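Local coordinates for probable antibiotics synthesis protein (Thermus thermophilus, PDB 1V70) that is of unknown function but has a small cupin fold, probably binds a metal ion and may take part in antibiotic synthesis, at residues Lys19-Gln24 / Leu29-Ala34; Glu66-Leu71 / Gly86-Ser91. All coordinates share one frame; numbering follows the deposited sequence. Where two conformers were deposited one is given.

Contact 1: residues Lys19-Gln24 / Leu29-Ala34; sequences KIPVFQ and LYDLYA. With NA (sodium ion), chain B.
Val-22 and Phe-23 both face Tyr-30 across this antiparallel pair, which makes a classic beta bulge. Their two backbone N-H groups grip one acceptor, Tyr-30 O. Val-22 N lies 2.9 Å from Tyr-30 O and Phe-23 N lies 3.2 Å from it, both in the carbonyl plane. Tyr-30 N returns a bond to Phe-23 O. Ahead of the bulge, Ile-20 and Leu-32 exchange two backbone bonds.

The side chains of Phe-23 and Tyr-30 lie side by side and point the same way. Their ring planes are turned 40° apart, an oblique pairing, with CD2 of Phe-23 3.8 Å from CD2 of Tyr-30. Val-22 comes at the Tyr-30 ring from its edge, through CB. Its CG1, anti to the backbone N (chi1 -179°), lies over the centre of one face of the Phe-23 ring. CG2 of the same valine instead reaches CG of Leu-32 at 4.0 Å.

The opposite face of the sheet from Ile-20, Phe-23, Tyr-30 and Leu-32 carries Lys-19, Pro-21, Asp-31 and Tyr-33. Lys-19 lies alongside Tyr-33, bent at chi3 and chi4, with CE 3.7 Å from Tyr-33 OH. Its NZ stays 4.1 Å from Asp-31 OD2, too far for a salt bridge. A water bonds to Asp-31 OD2 and Tyr-33 OH, and weakly to Lys-19 NZ. Tyr-33 OH also bonds Gln-41. Another water links Asp-31 OD1 to Phe-23 O.

At the bulge, Val-22 O binds a sodium ion at 2.3 Å. Five waters complete its shell.

The two strands form a hairpin at one border of the five-stranded sheet of this chain. Strand 95-102 pairs with the far side of 29-34, helix 6-9 packs on Val-22 and Leu-32, and Phe-78 of the second subunit meets the Phe-23 ring.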
loop_
_atom_site.group_PDB
_atom_site.type_symbol
_atom_site.label_atom_id
_atom_site.label_comp_id
_atom_site.label_asym_id
_atom_site.label_seq_id
_atom_site.Cartn_x
_atom_site.Cartn_y
_atom_site.Cartn_z
ATOM N N LYS A 19 -12.725 -8.556 3.992
ATOM C CA LYS A 19 -11.282 -8.588 3.795
ATOM C C LYS A 19 -11.121 -9.155 2.392
ATOM O O LYS A 19 -11.485 -10.299 2.119
ATOM C CB LYS A 19 -10.610 -9.483 4.835
ATOM C CG LYS A 19 -10.705 -8.930 6.253
ATOM C CD LYS A 19 -9.959 -9.791 7.266
ATOM C CE LYS A 19 -8.454 -9.766 7.039
ATOM N NZ LYS A 19 -8.050 -10.424 5.765
ATOM N N ILE A 20 -10.586 -8.333 1.501
ATOM C CA ILE A 20 -10.428 -8.698 0.103
ATOM C C ILE A 20 -8.963 -8.891 -0.272
ATOM O O ILE A 20 -8.223 -7.922 -0.408
ATOM C CB ILE A 20 -11.037 -7.587 -0.777
ATOM C CG1 ILE A 20 -12.493 -7.352 -0.361
ATOM C CG2 ILE A 20 -10.927 -7.952 -2.246
ATOM C CD1 ILE A 20 -13.007 -5.955 -0.659
ATOM N N PRO A 21 -8.517 -10.147 -0.440
ATOM C CA PRO A 21 -7.119 -10.392 -0.803
ATOM C C PRO A 21 -6.815 -9.917 -2.218
ATOM O O PRO A 21 -7.566 -10.195 -3.149
ATOM C CB PRO A 21 -7.001 -11.911 -0.674
ATOM C CG PRO A 21 -8.035 -12.259 0.352
ATOM C CD PRO A 21 -9.192 -11.404 -0.074
ATOM N N VAL A 22 -5.723 -9.179 -2.372
ATOM C CA VAL A 22 -5.312 -8.694 -3.683
ATOM C C VAL A 22 -4.143 -9.573 -4.129
ATOM O O VAL A 22 -4.218 -10.246 -5.158
ATOM C CB VAL A 22 -4.877 -7.212 -3.622
ATOM C CG1 VAL A 22 -4.482 -6.728 -5.011
ATOM C CG2 VAL A 22 -6.018 -6.357 -3.076
ATOM N N PHE A 23 -3.073 -9.563 -3.339
ATOM C CA PHE A 23 -1.883 -10.374 -3.590
ATOM C C PHE A 23 -1.474 -10.993 -2.260
ATOM O O PHE A 23 -1.755 -10.440 -1.192
ATOM C CB PHE A 23 -0.705 -9.530 -4.083
ATOM C CG PHE A 23 -1.003 -8.693 -5.291
ATOM C CD1 PHE A 23 -1.424 -9.270 -6.485
ATOM C CD2 PHE A 23 -0.833 -7.313 -5.234
ATOM C CE1 PHE A 23 -1.668 -8.479 -7.608
ATOM C CE2 PHE A 23 -1.074 -6.518 -6.343
ATOM C CZ PHE A 23 -1.491 -7.099 -7.534
ATOM N N GLN A 24 -0.792 -12.129 -2.320
ATOM C CA GLN A 24 -0.345 -12.781 -1.091
ATOM C C GLN A 24 0.859 -13.674 -1.334
ATOM O O GLN A 24 1.002 -14.296 -2.378
ATOM C CB GLN A 24 -1.517 -13.585 -0.490
ATOM C CG GLN A 24 -1.943 -14.826 -1.309
ATOM C CD GLN A 24 -2.663 -14.401 -2.578
ATOM O OE1 GLN A 24 -2.087 -14.286 -3.649
ATOM N NE2 GLN A 24 -3.996 -14.230 -2.438
ATOM N N LEU A 29 0.911 -9.753 3.011
ATOM C CA LEU A 29 -0.502 -9.812 2.686
ATOM C C LEU A 29 -0.794 -8.410 2.169
ATOM O O LEU A 29 -0.415 -7.419 2.793
ATOM C CB LEU A 29 -1.357 -10.087 3.922
ATOM C CG LEU A 29 -1.257 -11.476 4.556
ATOM C CD1 LEU A 29 -2.249 -11.564 5.702
ATOM C CD2 LEU A 29 -1.548 -12.552 3.516
ATOM N N TYR A 30 -1.437 -8.331 1.012
ATOM C CA TYR A 30 -1.780 -7.053 0.398
ATOM C C TYR A 30 -3.285 -7.171 0.212
ATOM O O TYR A 30 -3.756 -7.841 -0.712
ATOM C CB TYR A 30 -1.060 -6.928 -0.948
ATOM C CG TYR A 30 -0.942 -5.519 -1.485
ATOM C CD1 TYR A 30 0.131 -4.694 -1.129
ATOM C CD2 TYR A 30 -1.888 -5.020 -2.374
ATOM C CE1 TYR A 30 0.254 -3.404 -1.660
ATOM C CE2 TYR A 30 -1.774 -3.742 -2.907
ATOM C CZ TYR A 30 -0.701 -2.940 -2.550
ATOM O OH TYR A 30 -0.589 -1.690 -3.114
ATOM N N ASP A 31 -4.034 -6.532 1.108
ATOM C CA ASP A 31 -5.491 -6.620 1.106
ATOM C C ASP A 31 -6.231 -5.301 1.064
ATOM O O ASP A 31 -5.662 -4.233 1.281
ATOM C CB ASP A 31 -5.980 -7.316 2.385
ATOM C CG ASP A 31 -5.303 -8.637 2.644
ATOM O OD1 ASP A 31 -5.221 -9.451 1.710
ATOM O OD2 ASP A 31 -4.868 -8.865 3.796
ATOM N N LEU A 32 -7.527 -5.406 0.801
ATOM C CA LEU A 32 -8.420 -4.265 0.842
ATOM C C LEU A 32 -9.378 -4.594 1.983
ATOM O O LEU A 32 -9.833 -5.735 2.100
ATOM C CB LEU A 32 -9.241 -4.126 -0.441
ATOM C CG LEU A 32 -8.573 -3.661 -1.731
ATOM C CD1 LEU A 32 -9.623 -3.614 -2.836
ATOM C CD2 LEU A 32 -7.944 -2.288 -1.534
ATOM N N TYR A 33 -9.649 -3.624 2.847
ATOM C CA TYR A 33 -10.617 -3.827 3.922
ATOM C C TYR A 33 -11.767 -2.900 3.566
ATOM O O TYR A 33 -11.556 -1.710 3.336
ATOM C CB TYR A 33 -10.071 -3.409 5.290
ATOM C CG TYR A 33 -9.117 -4.370 5.966
ATOM C CD1 TYR A 33 -8.766 -4.175 7.301
ATOM C CD2 TYR A 33 -8.536 -5.443 5.282
ATOM C CE1 TYR A 33 -7.859 -5.012 7.944
ATOM C CE2 TYR A 33 -7.621 -6.293 5.920
ATOM C CZ TYR A 33 -7.289 -6.066 7.251
ATOM O OH TYR A 33 -6.378 -6.874 7.897
ATOM N N ALA A 34 -12.978 -3.441 3.504
ATOM C CA ALA A 34 -14.155 -2.648 3.176
ATOM C C ALA A 34 -15.057 -2.659 4.399
ATOM O O ALA A 34 -15.566 -3.709 4.801
ATOM C CB ALA A 34 -14.877 -3.245 1.970
HETATM NA NA NA B . -5.144 -12.096 -6.220
HETATM O O HOH W 1 -5.325 -8.906 6.503
HETATM O O HOH W 2 -6.188 -13.074 -4.101
HETATM O O HOH W 3 -7.365 -10.697 -6.031
HETATM O O HOH W 4 -3.602 -11.102 0.608
HETATM O O HOH W 5 -3.704 -14.164 -5.631
HETATM O O HOH W 6 -3.648 -11.844 -8.161
HETATM O O HOH W 7 -6.686 -13.742 -7.539
#

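Contact 2: residues Glu66-Leu71 / Gly86-Ser91; sequences EEEALL and GVRNES
Glu-68 brings one carboxylate oxygen, OE2, against the edge of the Arg-88 guanidinium. The two side chains cross at about a right angle, and their flat ends are turned 39° from each other. OE2 takes the strong bond from NH1 of Arg-88 at 2.7 Å, with an N-H...O angle of 165°. This donor meets the oxygen nearly head-on to its C-O bond, and OE2 lies almost in the guanidinium plane. A weak second bond runs from Arg-88 NH2 to the same Glu-68 OE2 at 3.3 Å. One oxygen therefore takes both donors, so the bridge is not bidentate through both carboxylate oxygens.

Glu-68 reaches across with its chain extended beyond CG. Arg-88 bends at chi3 (-41°) and turns its guanidinium toward that oxygen.

Glu-90 holds another part of the guanidinium edge. Its OE2 accepts from Arg-88 NE at 3.3 Å, through the anti lone pair. Around Glu-90 the chain turns: Asn-89 OD1 accepts from Ser-91 N in an Asx turn, and also from Ser-91 OG. Asn-89 ND2 bonds to Leu-35 O and Ser-93 O, which ties the turn to the end of strand 28-35 and to the loop before strand 95-102.

The backbones of the two segments do not pair. Strand 60-64 lies between them in the four-stranded sheet and bonds to both. The salt bridge thus spans a strand at the protein surface.

With acids at two places on its edge, Arg-88 is probably held in rotation, and two carboxylates share its single positive charge. The arginine probably favours the ionised form of both glutamates, although exposure to solvent should weaken the electrostatic gain.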
loop_
_atom_site.group_PDB
_atom_site.type_symbol
_atom_site.label_atom_id
_atom_site.label_comp_id
_atom_site.label_asym_id
_atom_site.label_seq_id
_atom_site.Cartn_x
_atom_site.Cartn_y
_atom_site.Cartn_z
ATOM N N GLU A 66 -1.762 2.815 22.713
ATOM C CA GLU A 66 -2.633 3.647 23.557
ATOM C C GLU A 66 -3.075 4.934 22.849
ATOM O O GLU A 66 -3.428 5.913 23.493
ATOM C CB GLU A 66 -1.887 4.008 24.857
ATOM C CG GLU A 66 -1.134 2.810 25.460
ATOM C CD GLU A 66 -0.576 3.149 26.833
ATOM O OE1 GLU A 66 -0.396 4.324 27.138
ATOM O OE2 GLU A 66 -0.291 2.220 27.581
ATOM N N GLU A 67 -3.073 4.927 21.519
ATOM C CA GLU A 67 -3.472 6.107 20.759
ATOM C C GLU A 67 -4.461 5.759 19.647
ATOM O O GLU A 67 -4.446 4.650 19.111
ATOM C CB GLU A 67 -2.225 6.758 20.147
ATOM C CG GLU A 67 -2.434 8.134 19.524
ATOM C CD GLU A 67 -1.173 8.657 18.851
ATOM O OE1 GLU A 67 -0.686 9.745 19.231
ATOM O OE2 GLU A 67 -0.667 7.974 17.935
ATOM N N GLU A 68 -5.327 6.712 19.318
ATOM C CA GLU A 68 -6.292 6.551 18.236
ATOM C C GLU A 68 -6.137 7.736 17.295
ATOM O O GLU A 68 -5.710 8.822 17.705
ATOM C CB GLU A 68 -7.727 6.512 18.764
ATOM C CG GLU A 68 -8.065 5.262 19.546
ATOM C CD GLU A 68 -9.533 5.194 19.903
ATOM O OE1 GLU A 68 -10.048 6.179 20.467
ATOM O OE2 GLU A 68 -10.167 4.157 19.622
ATOM N N ALA A 69 -6.484 7.523 16.033
ATOM C CA ALA A 69 -6.380 8.567 15.028
ATOM C C ALA A 69 -7.508 8.449 14.021
ATOM O O ALA A 69 -8.056 7.362 13.806
ATOM C CB ALA A 69 -5.040 8.463 14.307
ATOM N N LEU A 70 -7.865 9.577 13.421
ATOM C CA LEU A 70 -8.894 9.604 12.395
ATOM C C LEU A 70 -8.131 9.536 11.082
ATOM O O LEU A 70 -7.412 10.467 10.715
ATOM C CB LEU A 70 -9.708 10.899 12.476
ATOM C CG LEU A 70 -10.581 11.063 13.721
ATOM C CD1 LEU A 70 -11.387 12.346 13.604
ATOM C CD2 LEU A 70 -11.511 9.866 13.866
ATOM N N LEU A 71 -8.272 8.412 10.394
ATOM C CA LEU A 71 -7.588 8.192 9.135
ATOM C C LEU A 71 -8.510 8.565 7.975
ATOM O O LEU A 71 -9.491 7.866 7.706
ATOM C CB LEU A 71 -7.180 6.721 9.038
ATOM C CG LEU A 71 -6.028 6.333 8.111
ATOM C CD1 LEU A 71 -4.711 6.873 8.668
ATOM C CD2 LEU A 71 -5.972 4.816 7.993
ATOM N N GLY A 86 -6.320 -1.955 15.732
ATOM C CA GLY A 86 -7.595 -2.253 15.111
ATOM C C GLY A 86 -8.092 -1.030 14.373
ATOM O O GLY A 86 -7.456 0.026 14.412
ATOM N N VAL A 87 -9.217 -1.169 13.688
ATOM C CA VAL A 87 -9.799 -0.055 12.954
ATOM C C VAL A 87 -11.315 -0.166 13.013
ATOM O O VAL A 87 -11.867 -1.264 12.933
ATOM C CB VAL A 87 -9.311 -0.022 11.472
ATOM C CG1 VAL A 87 -9.765 -1.270 10.730
ATOM C CG2 VAL A 87 -9.820 1.223 10.789
ATOM N N ARG A 88 -11.983 0.970 13.175
ATOM C CA ARG A 88 -13.435 1.034 13.319
ATOM C C ARG A 88 -14.022 2.095 12.394
ATOM O O ARG A 88 -13.506 3.198 12.270
ATOM C CB ARG A 88 -13.795 1.394 14.764
ATOM C CG ARG A 88 -13.066 0.560 15.811
ATOM C CD ARG A 88 -13.609 0.806 17.223
ATOM N NE ARG A 88 -13.883 2.229 17.446
ATOM C CZ ARG A 88 -12.961 2.950 18.122
ATOM N NH1 ARG A 88 -11.828 2.387 18.505
ATOM N NH2 ARG A 88 -13.217 4.234 18.415
ATOM N N ASN A 89 -15.145 1.804 11.748
ATOM C CA ASN A 89 -15.796 2.814 10.936
ATOM C C ASN A 89 -16.895 3.415 11.804
ATOM O O ASN A 89 -17.955 2.813 11.982
ATOM C CB ASN A 89 -16.412 2.210 9.672
ATOM C CG ASN A 89 -17.007 3.266 8.766
ATOM O OD1 ASN A 89 -17.198 4.410 9.182
ATOM N ND2 ASN A 89 -17.313 2.892 7.528
ATOM N N GLU A 90 -16.625 4.591 12.361
ATOM C CA GLU A 90 -17.597 5.269 13.216
ATOM C C GLU A 90 -18.320 6.378 12.455
ATOM O O GLU A 90 -19.016 7.196 13.042
ATOM C CB GLU A 90 -16.879 5.884 14.432
ATOM C CG GLU A 90 -16.260 4.844 15.388
ATOM C CD GLU A 90 -17.319 3.944 15.996
ATOM O OE1 GLU A 90 -18.497 4.274 15.930
ATOM O OE2 GLU A 90 -16.947 2.914 16.549
ATOM N N SER A 91 -18.159 6.398 11.136
ATOM C CA SER A 91 -18.805 7.404 10.301
ATOM C C SER A 91 -20.146 6.885 9.797
ATOM O O SER A 91 -20.561 5.778 10.138
ATOM C CB SER A 91 -17.925 7.752 9.100
ATOM O OG SER A 91 -17.985 6.733 8.112
#

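How the contacts relate
The two contacts lie on opposite sides of the chain's centre, their centres about 19 Å apart. Contact 1 is largely buried and joins neighbouring strands of the five-stranded sheet. Contact 2 is a small surface contact between strands of the four-stranded sheet that are not neighbours. No strand is common to both. Their chemistry follows this placing. At 19-24 / 29-34, backbone bonds and apolar side chains do most of the work, with waters and sodium at the margin. At 66-71 / 86-91, charged side chains alone bridge the gap. Both regions also meet the second subunit, contact 1 through aromatic rings and segment 66-71 through Glu-67, Ala-69 and Leu-71.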